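Local coordinates for uncharacterized lipoprotein YjhA (Bacillus subtilis, PDB 3CFU) that is of unknown function but is probably a membrane-attached lipoprotein, here its DUF4352 domain, a beta-rich fold of antiparallel sheets, at residues 62-75 with 119-132. Numbering follows the deposited sequence.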
loop_
_atom_site.group_PDB
_atom_site.type_symbol
_atom_site.label_atom_id
_atom_site.label_comp_id
_atom_site.label_asym_id
_atom_site.label_seq_id
_atom_site.Cartn_x
_atom_site.Cartn_y
_atom_site.Cartn_z
ATOM N N SER A 62 5.247 14.170 -12.970
ATOM C CA SER A 62 4.051 13.874 -12.205
ATOM C C SER A 62 4.026 12.358 -12.035
ATOM O O SER A 62 4.610 11.625 -12.835
ATOM C CB SER A 62 2.803 14.332 -12.955
ATOM O OG SER A 62 1.646 14.145 -12.157
ATOM N N ILE A 63 3.355 11.901 -10.987
ATOM C CA ILE A 63 3.250 10.487 -10.698
ATOM C C ILE A 63 1.784 10.066 -10.675
ATOM O O ILE A 63 0.950 10.726 -10.045
ATOM C CB ILE A 63 3.885 10.139 -9.313
ATOM C CG1 ILE A 63 5.421 10.189 -9.404
ATOM C CG2 ILE A 63 3.388 8.748 -8.833
ATOM C CD1 ILE A 63 6.147 9.932 -8.055
ATOM N N SER A 64 1.482 8.984 -11.390
ATOM C CA SER A 64 0.140 8.412 -11.430
ATOM C C SER A 64 0.249 7.186 -10.529
ATOM O O SER A 64 0.597 6.090 -10.994
ATOM C CB SER A 64 -0.233 7.981 -12.850
ATOM O OG SER A 64 -0.330 9.095 -13.715
ATOM N N TYR A 65 -0.026 7.388 -9.243
ATOM C CA TYR A 65 0.057 6.324 -8.245
ATOM C C TYR A 65 -1.080 5.340 -8.408
ATOM O O TYR A 65 -2.168 5.712 -8.837
ATOM C CB TYR A 65 0.076 6.917 -6.826
ATOM C CG TYR A 65 -1.204 7.584 -6.373
ATOM C CD1 TYR A 65 -2.207 6.847 -5.736
ATOM C CD2 TYR A 65 -1.406 8.953 -6.559
ATOM C CE1 TYR A 65 -3.372 7.464 -5.270
ATOM C CE2 TYR A 65 -2.563 9.582 -6.103
ATOM C CZ TYR A 65 -3.550 8.834 -5.464
ATOM O OH TYR A 65 -4.702 9.450 -5.010
ATOM N N ASN A 66 -0.829 4.085 -8.047
ATOM C CA ASN A 66 -1.828 3.043 -8.227
ATOM C C ASN A 66 -1.723 1.929 -7.183
ATOM O O ASN A 66 -0.629 1.584 -6.744
ATOM C CB ASN A 66 -1.631 2.478 -9.631
ATOM C CG ASN A 66 -2.841 1.771 -10.159
ATOM O OD1 ASN A 66 -3.182 0.674 -9.715
ATOM N ND2 ASN A 66 -3.501 2.391 -11.134
ATOM N N PHE A 67 -2.862 1.350 -6.808
ATOM C CA PHE A 67 -2.875 0.284 -5.811
ATOM C C PHE A 67 -2.022 -0.929 -6.194
ATOM O O PHE A 67 -1.498 -1.607 -5.312
ATOM C CB PHE A 67 -4.324 -0.142 -5.493
ATOM C CG PHE A 67 -4.949 -1.059 -6.513
ATOM C CD1 PHE A 67 -4.869 -2.440 -6.362
ATOM C CD2 PHE A 67 -5.619 -0.545 -7.623
ATOM C CE1 PHE A 67 -5.449 -3.305 -7.304
ATOM C CE2 PHE A 67 -6.202 -1.397 -8.573
ATOM C CZ PHE A 67 -6.116 -2.781 -8.412
ATOM N N ILE A 68 -1.844 -1.187 -7.486
ATOM C CA ILE A 68 -1.048 -2.347 -7.901
ATOM C C ILE A 68 0.402 -2.304 -7.428
ATOM O O ILE A 68 1.110 -3.307 -7.482
ATOM C CB ILE A 68 -1.032 -2.536 -9.446
ATOM C CG1 ILE A 68 -0.442 -1.293 -10.126
ATOM C CG2 ILE A 68 -2.458 -2.847 -9.946
ATOM C CD1 ILE A 68 -0.102 -1.497 -11.597
ATOM N N GLY A 69 0.843 -1.149 -6.957
ATOM C CA GLY A 69 2.214 -1.042 -6.508
ATOM C C GLY A 69 2.395 -1.581 -5.109
ATOM O O GLY A 69 3.491 -1.527 -4.558
ATOM N N PHE A 70 1.326 -2.117 -4.541
ATOM C CA PHE A 70 1.373 -2.630 -3.185
ATOM C C PHE A 70 1.072 -4.110 -3.034
ATOM O O PHE A 70 0.334 -4.692 -3.825
ATOM C CB PHE A 70 0.405 -1.834 -2.314
ATOM C CG PHE A 70 0.758 -0.389 -2.212
ATOM C CD1 PHE A 70 0.190 0.545 -3.070
ATOM C CD2 PHE A 70 1.708 0.029 -1.294
ATOM C CE1 PHE A 70 0.563 1.879 -3.020
ATOM C CE2 PHE A 70 2.092 1.365 -1.233
ATOM C CZ PHE A 70 1.520 2.295 -2.097
ATOM N N ASP A 71 1.636 -4.711 -1.997
ATOM C CA ASP A 71 1.425 -6.124 -1.750
ATOM C C ASP A 71 1.799 -6.486 -0.320
ATOM O O ASP A 71 2.737 -5.924 0.247
ATOM C CB ASP A 71 2.249 -6.944 -2.745
ATOM C CG ASP A 71 1.979 -8.426 -2.644
ATOM O OD1 ASP A 71 0.849 -8.795 -2.265
ATOM O OD2 ASP A 71 2.886 -9.227 -2.960
ATOM N N LEU A 72 1.039 -7.410 0.258
ATOM C CA LEU A 72 1.274 -7.878 1.621
ATOM C C LEU A 72 1.707 -9.337 1.543
ATOM O O LEU A 72 1.050 -10.159 0.901
ATOM C CB LEU A 72 -0.006 -7.767 2.453
ATOM C CG LEU A 72 0.143 -7.767 3.976
ATOM C CD1 LEU A 72 0.740 -6.432 4.432
ATOM C CD2 LEU A 72 -1.224 -7.986 4.618
ATOM N N ARG A 73 2.818 -9.660 2.193
ATOM C CA ARG A 73 3.328 -11.021 2.176
ATOM C C ARG A 73 3.334 -11.674 3.570
ATOM O O ARG A 73 3.364 -10.982 4.592
ATOM C CB ARG A 73 4.739 -11.019 1.561
ATOM C CG ARG A 73 4.744 -10.617 0.085
ATOM C CD ARG A 73 6.144 -10.436 -0.495
ATOM N NE ARG A 73 6.077 -9.874 -1.843
ATOM C CZ ARG A 73 7.082 -9.244 -2.451
ATOM N NH1 ARG A 73 8.244 -9.097 -1.829
ATOM N NH2 ARG A 73 6.916 -8.739 -3.672
ATOM N N ASP A 74 3.289 -13.007 3.589
ATOM C CA ASP A 74 3.298 -13.813 4.823
ATOM C C ASP A 74 4.726 -14.070 5.277
ATOM O O ASP A 74 5.681 -13.540 4.711
ATOM C CB ASP A 74 2.693 -15.207 4.583
ATOM C CG ASP A 74 1.204 -15.183 4.354
ATOM O OD1 ASP A 74 0.542 -14.278 4.902
ATOM O OD2 ASP A 74 0.695 -16.084 3.648
ATOM N N LYS A 75 4.855 -14.910 6.304
ATOM C CA LYS A 75 6.167 -15.311 6.787
ATOM C C LYS A 75 6.647 -16.243 5.666
ATOM O O LYS A 75 7.846 -16.360 5.417
ATOM C CB LYS A 75 6.059 -16.075 8.113
ATOM C CG LYS A 75 7.397 -16.382 8.797
ATOM C CD LYS A 75 8.120 -17.568 8.171
ATOM C CE LYS A 75 9.212 -18.097 9.097
ATOM N NZ LYS A 75 9.838 -19.344 8.574
ATOM N N HIS A 119 3.547 -11.107 11.599
ATOM C CA HIS A 119 4.135 -11.979 10.587
ATOM C C HIS A 119 4.004 -11.391 9.185
ATOM O O HIS A 119 4.314 -12.056 8.196
ATOM C CB HIS A 119 3.442 -13.343 10.635
ATOM C CG HIS A 119 3.622 -14.064 11.934
ATOM N ND1 HIS A 119 2.735 -15.016 12.388
ATOM C CD2 HIS A 119 4.589 -13.970 12.879
ATOM C CE1 HIS A 119 3.144 -15.473 13.560
ATOM N NE2 HIS A 119 4.266 -14.853 13.880
ATOM N N TYR A 120 3.571 -10.138 9.099
ATOM C CA TYR A 120 3.358 -9.504 7.804
ATOM C C TYR A 120 4.249 -8.329 7.409
ATOM O O TYR A 120 4.574 -7.453 8.214
ATOM C CB TYR A 120 1.887 -9.091 7.707
ATOM C CG TYR A 120 0.950 -10.273 7.658
ATOM C CD1 TYR A 120 0.448 -10.737 6.442
ATOM C CD2 TYR A 120 0.587 -10.953 8.824
ATOM C CE1 TYR A 120 -0.394 -11.848 6.384
ATOM C CE2 TYR A 120 -0.252 -12.068 8.777
ATOM C CZ TYR A 120 -0.740 -12.506 7.555
ATOM O OH TYR A 120 -1.588 -13.589 7.504
ATOM N N THR A 121 4.620 -8.321 6.137
ATOM C CA THR A 121 5.464 -7.286 5.585
ATOM C C THR A 121 4.745 -6.599 4.434
ATOM O O THR A 121 4.204 -7.255 3.547
ATOM C CB THR A 121 6.772 -7.889 5.049
ATOM O OG1 THR A 121 7.334 -8.753 6.043
ATOM C CG2 THR A 121 7.776 -6.788 4.712
ATOM N N LEU A 122 4.715 -5.272 4.461
ATOM C CA LEU A 122 4.089 -4.548 3.371
ATOM C C LEU A 122 5.219 -4.343 2.375
ATOM O O LEU A 122 6.368 -4.093 2.765
ATOM C CB LEU A 122 3.529 -3.198 3.825
ATOM C CG LEU A 122 2.835 -2.460 2.668
ATOM C CD1 LEU A 122 1.558 -3.195 2.294
ATOM C CD2 LEU A 122 2.535 -1.025 3.049
ATOM N N VAL A 123 4.894 -4.489 1.094
ATOM C CA VAL A 123 5.867 -4.330 0.026
ATOM C C VAL A 123 5.464 -3.131 -0.812
ATOM O O VAL A 123 4.280 -2.937 -1.119
ATOM C CB VAL A 123 5.907 -5.565 -0.900
ATOM C CG1 VAL A 123 6.861 -5.302 -2.059
ATOM C CG2 VAL A 123 6.325 -6.826 -0.104
ATOM N N TYR A 124 6.449 -2.327 -1.185
ATOM C CA TYR A 124 6.183 -1.155 -1.986
ATOM C C TYR A 124 7.193 -1.086 -3.114
ATOM O O TYR A 124 8.396 -1.073 -2.858
ATOM C CB TYR A 124 6.283 0.111 -1.117
ATOM C CG TYR A 124 6.247 1.402 -1.899
ATOM C CD1 TYR A 124 5.166 1.707 -2.716
ATOM C CD2 TYR A 124 7.300 2.313 -1.833
ATOM C CE1 TYR A 124 5.128 2.884 -3.458
ATOM C CE2 TYR A 124 7.269 3.502 -2.566
ATOM C CZ TYR A 124 6.174 3.776 -3.379
ATOM O OH TYR A 124 6.106 4.933 -4.116
ATOM N N ASN A 125 6.710 -1.075 -4.355
ATOM C CA ASN A 125 7.587 -0.958 -5.515
ATOM C C ASN A 125 7.177 0.343 -6.213
ATOM O O ASN A 125 6.109 0.425 -6.836
ATOM C CB ASN A 125 7.431 -2.152 -6.470
ATOM C CG ASN A 125 8.499 -2.165 -7.564
ATOM O OD1 ASN A 125 8.683 -1.176 -8.289
ATOM N ND2 ASN A 125 9.212 -3.281 -7.683
ATOM N N PRO A 126 8.018 1.383 -6.109
ATOM C CA PRO A 126 7.736 2.693 -6.727
ATOM C C PRO A 126 7.575 2.681 -8.245
ATOM O O PRO A 126 6.817 3.471 -8.798
ATOM C CB PRO A 126 8.878 3.585 -6.226
ATOM C CG PRO A 126 9.997 2.621 -5.950
ATOM C CD PRO A 126 9.307 1.380 -5.399
ATOM N N PHE A 127 8.272 1.785 -8.924
ATOM C CA PHE A 127 8.130 1.698 -10.373
ATOM C C PHE A 127 6.718 1.148 -10.661
ATOM O O PHE A 127 6.008 1.665 -11.514
ATOM C CB PHE A 127 9.206 0.776 -10.957
ATOM C CG PHE A 127 9.131 0.627 -12.448
ATOM C CD1 PHE A 127 9.382 1.705 -13.283
ATOM C CD2 PHE A 127 8.802 -0.604 -13.021
ATOM C CE1 PHE A 127 9.308 1.566 -14.668
ATOM C CE2 PHE A 127 8.722 -0.752 -14.407
ATOM C CZ PHE A 127 8.977 0.333 -15.228
ATOM N N LEU A 128 6.316 0.112 -9.929
ATOM C CA LEU A 128 4.991 -0.482 -10.094
ATOM C C LEU A 128 3.893 0.496 -9.669
ATOM O O LEU A 128 2.855 0.576 -10.322
ATOM C CB LEU A 128 4.872 -1.764 -9.254
ATOM C CG LEU A 128 5.061 -3.157 -9.885
ATOM C CD1 LEU A 128 3.789 -3.585 -10.630
ATOM C CD2 LEU A 128 6.265 -3.137 -10.820
ATOM N N ALA A 129 4.131 1.233 -8.581
ATOM C CA ALA A 129 3.166 2.194 -8.040
ATOM C C ALA A 129 2.912 3.379 -8.932
ATOM O O ALA A 129 1.876 4.032 -8.822
ATOM C CB ALA A 129 3.632 2.712 -6.674
ATOM N N ASP A 130 3.867 3.677 -9.799
ATOM C CA ASP A 130 3.724 4.815 -10.693
ATOM C C ASP A 130 3.386 4.307 -12.089
ATOM O O ASP A 130 4.194 3.662 -12.748
ATOM C CB ASP A 130 5.003 5.637 -10.707
ATOM C CG ASP A 130 4.887 6.885 -11.554
ATOM O OD1 ASP A 130 3.834 7.080 -12.205
ATOM O OD2 ASP A 130 5.857 7.671 -11.568
ATOM N N THR A 131 2.180 4.635 -12.534
ATOM C CA THR A 131 1.693 4.170 -13.814
ATOM C C THR A 131 1.771 5.159 -14.990
ATOM O O THR A 131 1.165 4.948 -16.044
ATOM C CB THR A 131 0.271 3.630 -13.608
ATOM O OG1 THR A 131 -0.008 2.641 -14.601
ATOM C CG2 THR A 131 -0.741 4.747 -13.647
ATOM N N ASN A 132 2.541 6.229 -14.799
ATOM C CA ASN A 132 2.764 7.239 -15.823
ATOM C C ASN A 132 3.403 6.515 -17.004
ATOM O O ASN A 132 4.496 5.968 -16.872
ATOM C CB ASN A 132 3.739 8.287 -15.293
ATOM C CG ASN A 132 3.884 9.479 -16.217
ATOM O OD1 ASN A 132 3.643 9.385 -17.422
ATOM N ND2 ASN A 132 4.297 10.609 -15.656
HETATM O O HOH W 1 6.564 9.659 -13.096
#
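Asp130 meets Ser64 because its CG stands anti to the backbone N (chi1 -176°), while Tyr124, its CG likewise anti to N, lays its ring alongside that of Phe70. The Asp130 carboxylate works as a bracket: OD1 accepts from Ser64 N at 3.1 Å and, from the opposite face of its plane, from Asn132 N, which closes an Asx turn. Its OD2 lies 3.3 Å from Ile63 CG1 and takes a water that also donates to Ser62 O. With an alanine in place of Asp130, Ser64 N and Asn132 N would probably lose their shared acceptor, and the water its second one. Thr131 N to Ser64 O is short and nearly straight (2.6 Å, 176° at the hydrogen). Asn132 ND2 makes a hydrogen bond to Ser62 O from above the carbonyl plane (3.0 Å), and its OD1 is hydrogen-bonded to Ser134 OG.

The Gly69 and Ala129 backbones meet, CA to CA 3.7 Å. Beyond them, strands 70-73 and 121-124 pair antiparallel, with Asp71 O receiving Val123 N at 2.7 Å. On one face the Phe70 and Tyr124 rings are near parallel (23°) but slid apart, Phe70 CE2 touching Tyr124 CD1 at 3.4 Å. On the other, Val123 CG2 lies over one face of the Arg73 guanidinium, which forms a salt bridge with Asp71 whose NE to OD2 hydrogen bond is weak (3.4 Å); that oxygen is also hydrogen-bonded to Ser79 OG.

Strand 121-124 is central in its sheet, flanked by 70-73 and 146-149. Phe70, Leu72 and Tyr124 face strands 47-57 and 103-112, whereas strand 63-66 pairs with 95-98.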